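VESB protease (Vibrio cholerae, PDB 4LK4) probably acts as a secreted, trypsin-like serine endopeptidase that cleaves peptide bonds within protein substrates. Local coordinates at residues 254-257 with 258-261; 278-281 with 282-285. The protein carries 1 engineered substitution. All coordinates share one frame; numbering follows the deposited sequence.

Contact 1 of 2, residues 254-257 with 258-261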
loop_
_atom_site.group_PDB
_atom_site.type_symbol
_atom_site.label_atom_id
_atom_site.label_comp_id
_atom_site.label_asym_id
_atom_site.label_seq_id
_atom_site.Cartn_x
_atom_site.Cartn_y
_atom_site.Cartn_z
ATOM N N ALA A 254 -12.636 4.005 -8.424
ATOM C CA ALA A 254 -13.781 3.283 -8.920
ATOM C C ALA A 254 -13.412 2.874 -10.312
ATOM O O ALA A 254 -13.366 3.701 -11.203
ATOM C CB ALA A 254 -14.991 4.178 -8.913
ATOM N N ASN A 255 -13.070 1.609 -10.487
ATOM C CA ASN A 255 -12.774 1.095 -11.817
ATOM C C ASN A 255 -13.996 0.379 -12.338
ATOM O O ASN A 255 -14.284 -0.715 -11.890
ATOM C CB ASN A 255 -11.592 0.122 -11.811
ATOM C CG ASN A 255 -11.210 -0.332 -13.220
ATOM O OD1 ASN A 255 -12.064 -0.477 -14.110
ATOM N ND2 ASN A 255 -9.916 -0.532 -13.437
ATOM N N LEU A 256 -14.692 0.984 -13.295
ATOM C CA LEU A 256 -15.910 0.399 -13.809
ATOM C C LEU A 256 -15.641 -0.647 -14.859
ATOM O O LEU A 256 -16.570 -1.243 -15.372
ATOM C CB LEU A 256 -16.808 1.475 -14.399
ATOM C CG LEU A 256 -17.031 2.659 -13.464
ATOM C CD1 LEU A 256 -18.218 3.441 -13.964
ATOM C CD2 LEU A 256 -17.228 2.248 -12.004
ATOM N N GLY A 257 -14.375 -0.855 -15.198
ATOM C CA GLY A 257 -14.007 -1.896 -16.143
ATOM C C GLY A 257 -14.638 -1.582 -17.476
ATOM O O GLY A 257 -14.862 -0.414 -17.798
ATOM N N ILE A 258 -14.951 -2.623 -18.242
ATOM C CA ILE A 258 -15.440 -2.431 -19.616
ATOM C C ILE A 258 -16.903 -2.004 -19.589
ATOM O O ILE A 258 -17.694 -2.553 -18.829
ATOM C CB ILE A 258 -15.192 -3.678 -20.502
ATOM C CG1 ILE A 258 -13.681 -4.019 -20.468
ATOM C CG2 ILE A 258 -15.683 -3.425 -21.928
ATOM C CD1 ILE A 258 -13.212 -5.026 -21.498
ATOM N N ARG A 259 -17.231 -0.986 -20.380
ATOM C CA ARG A 259 -18.565 -0.383 -20.362
ATOM C C ARG A 259 -19.002 -0.011 -21.778
ATOM O O ARG A 259 -18.136 0.184 -22.643
ATOM C CB ARG A 259 -18.594 0.859 -19.463
ATOM C CG ARG A 259 -18.452 0.558 -17.981
ATOM C CD ARG A 259 -19.766 0.210 -17.297
ATOM N NE ARG A 259 -19.526 -0.257 -15.927
ATOM C CZ ARG A 259 -20.288 0.012 -14.857
ATOM N NH1 ARG A 259 -21.385 0.763 -14.937
ATOM N NH2 ARG A 259 -19.934 -0.484 -13.672
ATOM N N PRO A 260 -20.339 0.074 -22.022
ATOM C CA PRO A 260 -20.794 0.640 -23.298
ATOM C C PRO A 260 -20.662 2.162 -23.292
ATOM O O PRO A 260 -20.437 2.781 -22.232
ATOM C CB PRO A 260 -22.281 0.257 -23.347
ATOM C CG PRO A 260 -22.705 0.250 -21.920
ATOM C CD PRO A 260 -21.466 -0.037 -21.067
ATOM N N LEU A 261 -20.800 2.757 -24.471
ATOM C CA LEU A 261 -20.872 4.201 -24.584
ATOM C C LEU A 261 -22.031 4.727 -23.725
ATOM O O LEU A 261 -23.024 4.024 -23.517
ATOM C CB LEU A 261 -21.039 4.615 -26.059
ATOM C CG LEU A 261 -19.736 4.888 -26.840
ATOM C CD1 LEU A 261 -18.778 3.703 -26.807
ATOM C CD2 LEU A 261 -20.047 5.292 -28.278
#

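Contact 2 of 2, residues 278-281 with 282-285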
loop_
_atom_site.group_PDB
_atom_site.type_symbol
_atom_site.label_atom_id
_atom_site.label_comp_id
_atom_site.label_asym_id
_atom_site.label_seq_id
_atom_site.Cartn_x
_atom_site.Cartn_y
_atom_site.Cartn_z
ATOM N N LEU A 278 -12.684 18.925 9.764
ATOM C CA LEU A 278 -12.148 19.126 8.421
ATOM C C LEU A 278 -13.026 20.137 7.699
ATOM O O LEU A 278 -14.242 20.101 7.867
ATOM C CB LEU A 278 -12.225 17.810 7.669
ATOM C CG LEU A 278 -10.946 17.245 7.087
ATOM C CD1 LEU A 278 -9.977 16.898 8.202
ATOM C CD2 LEU A 278 -11.308 16.033 6.251
ATOM N N THR A 279 -12.440 21.030 6.900
ATOM C CA THR A 279 -13.247 21.982 6.108
ATOM C C THR A 279 -12.903 21.859 4.634
ATOM O O THR A 279 -11.760 22.050 4.240
ATOM C CB THR A 279 -13.037 23.447 6.539
ATOM O OG1 THR A 279 -13.322 23.592 7.933
ATOM C CG2 THR A 279 -13.947 24.388 5.745
ATOM N N TYR A 280 -13.905 21.535 3.830
ATOM C CA TYR A 280 -13.745 21.420 2.386
ATOM C C TYR A 280 -13.423 22.791 1.819
ATOM O O TYR A 280 -14.205 23.708 1.954
ATOM C CB TYR A 280 -15.043 20.885 1.787
ATOM C CG TYR A 280 -15.065 20.616 0.301
ATOM C CD1 TYR A 280 -13.967 20.114 -0.379
ATOM C CD2 TYR A 280 -16.230 20.792 -0.401
ATOM C CE1 TYR A 280 -14.035 19.848 -1.740
ATOM C CE2 TYR A 280 -16.317 20.517 -1.747
ATOM C CZ TYR A 280 -15.222 20.046 -2.422
ATOM O OH TYR A 280 -15.372 19.797 -3.778
ATOM N N THR A 281 -12.264 22.901 1.183
ATOM C CA THR A 281 -11.688 24.190 0.780
ATOM C C THR A 281 -11.274 24.244 -0.689
ATOM O O THR A 281 -11.034 25.322 -1.223
ATOM C CB THR A 281 -10.409 24.466 1.589
ATOM O OG1 THR A 281 -10.587 24.050 2.945
ATOM C CG2 THR A 281 -10.061 25.909 1.576
ATOM N N GLY A 282 -11.144 23.087 -1.335
ATOM C CA GLY A 282 -10.801 23.056 -2.755
ATOM C C GLY A 282 -10.990 21.717 -3.451
ATOM O O GLY A 282 -11.225 20.689 -2.813
ATOM N N ASN A 283 -10.917 21.753 -4.776
ATOM C CA ASN A 283 -10.874 20.548 -5.568
ATOM C C ASN A 283 -10.219 20.836 -6.901
ATOM O O ASN A 283 -9.892 21.961 -7.167
ATOM C CB ASN A 283 -12.260 20.002 -5.764
ATOM C CG ASN A 283 -13.165 20.999 -6.403
ATOM O OD1 ASN A 283 -12.981 21.368 -7.560
ATOM N ND2 ASN A 283 -14.163 21.437 -5.661
ATOM N N THR A 284 -9.996 19.806 -7.709
ATOM C CA THR A 284 -9.321 19.949 -9.002
ATOM C C THR A 284 -10.265 19.654 -10.160
ATOM O O THR A 284 -9.821 19.372 -11.271
ATOM C CB THR A 284 -8.113 19.002 -9.091
ATOM O OG1 THR A 284 -8.492 17.684 -8.666
ATOM C CG2 THR A 284 -6.993 19.511 -8.201
ATOM N N PHE A 285 -11.565 19.721 -9.900
ATOM C CA PHE A 285 -12.556 19.418 -10.930
ATOM C C PHE A 285 -12.397 20.256 -12.193
ATOM O O PHE A 285 -12.555 19.720 -13.286
ATOM C CB PHE A 285 -13.973 19.597 -10.393
ATOM C CG PHE A 285 -14.354 18.599 -9.346
ATOM C CD1 PHE A 285 -14.014 17.256 -9.482
ATOM C CD2 PHE A 285 -15.078 18.994 -8.231
ATOM C CE1 PHE A 285 -14.391 16.328 -8.523
ATOM C CE2 PHE A 285 -15.457 18.069 -7.268
ATOM C CZ PHE A 285 -15.108 16.729 -7.416
#

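Contact 1 of 2, residues 254-257 with 258-261
Arg-259 folds its side chain back along the chain and lays its guanidinium group across Leu-256. Its NE donates to Leu-256 O at 3.2 Å, with an N-H...O angle of 156°. The nitrogen reaches this carbonyl from somewhat out of its plane, and the oxygen likewise lies a little off the guanidinium plane. One face of the guanidinium is lined with hydrocarbon: Leu-256 CB comes to 3.6 Å from Arg-259 NE, and Leu-256 CD1 sits 4.1 Å above the plane, over its centre. Arginine suits this place because one group offers both an N-H for a main-chain oxygen and a flat face for an aliphatic neighbour. The bend at chi2 (-85°) turns the outer half of the chain back toward the strand, while Arg-259 CG passes 3.7 Å from Gly-257 O on the way.

This happens where strand 248-258 of the Ig-like domain gives way to the short loop that leads into its antiparallel neighbour 262-272, a hairpin connection. At the strand end an Asx turn shapes the backbone: Asn-255 OD1 accepts from Gly-257 N at 2.6 Å, the donor lying in the carbonyl plane. Asn-255 turns its CG away from its own backbone nitrogen, which sends the amide forward to the residue two places on. Gly-257 then takes a positive phi of 63°, a conformation glycine adopts with little strain, and the chain changes course into Ile-258.

Farther out, the strand is held on both flanks. Backbone hydrogen bonds join Leu-256 to Gln-347, and both Gly-257 and Arg-259 to Asp-349, on the parallel strand 338-349. The side chain of Leu-256 rests on Val-264 and Gln-266 of strand 262-272.

Contact 2 of 2, residues 278-281 with 282-285
Tyr-280 reaches forward with its ring set aslant to the backbone, its CE1 3.1 Å from Gly-282 O. With CG anti to the backbone N (chi1 -177°), the ring runs forward beside the chain and brings its hydroxyl to Asn-283, whose ND2 donates to Tyr-280 OH at 2.8 Å. This bond is bent, and the oxygen lies out of the amide plane. Phe-285 CE2 approaches the same hydroxyl at 3.9 Å. The other end of the Asn-283 amide is also used: OD1 accepts from Phe-285 N at 3.2 Å, an Asx turn where strand 278-283 ends.

Thr-281 and Gly-282 both face Ile-332 of strand 324-335, forming a classic beta bulge in this Ig-like sheet. Glycine fits the almost fully extended backbone there, and Thr-281 OG1 donates to Thr-279 O at 2.7 Å from above the carbonyl plane, while also bonding to Ser-334 OG.

Because Asn-283 supplies the hydrogen of its bond, the phenol serves it as acceptor and can keep its own proton for Asp-297 OD2, its second partner; such a pairing would probably favour a neutral tyrosine beside a charged carboxylate.

Both contacts are surface contacts of the Ig-like domain, and neither is part of a buried core. They reach the same mixed sheet on different strands: contact 1 lies where strand 248-258 runs into its loop, contact 2 along strand 278-283 to its end. Their centres are about 27 Å apart and their nearest atoms about 12 Å, so they do not touch; strands 338-349 and 324-335 lie between them in the sheet order. Each has an asparagine-led Asx turn, but the bonds across differ. Residues 254-261 pair a cationic side chain with a main-chain carbonyl, whereas residues 278-285 join a neutral amide to a phenol that also meets a carboxylate.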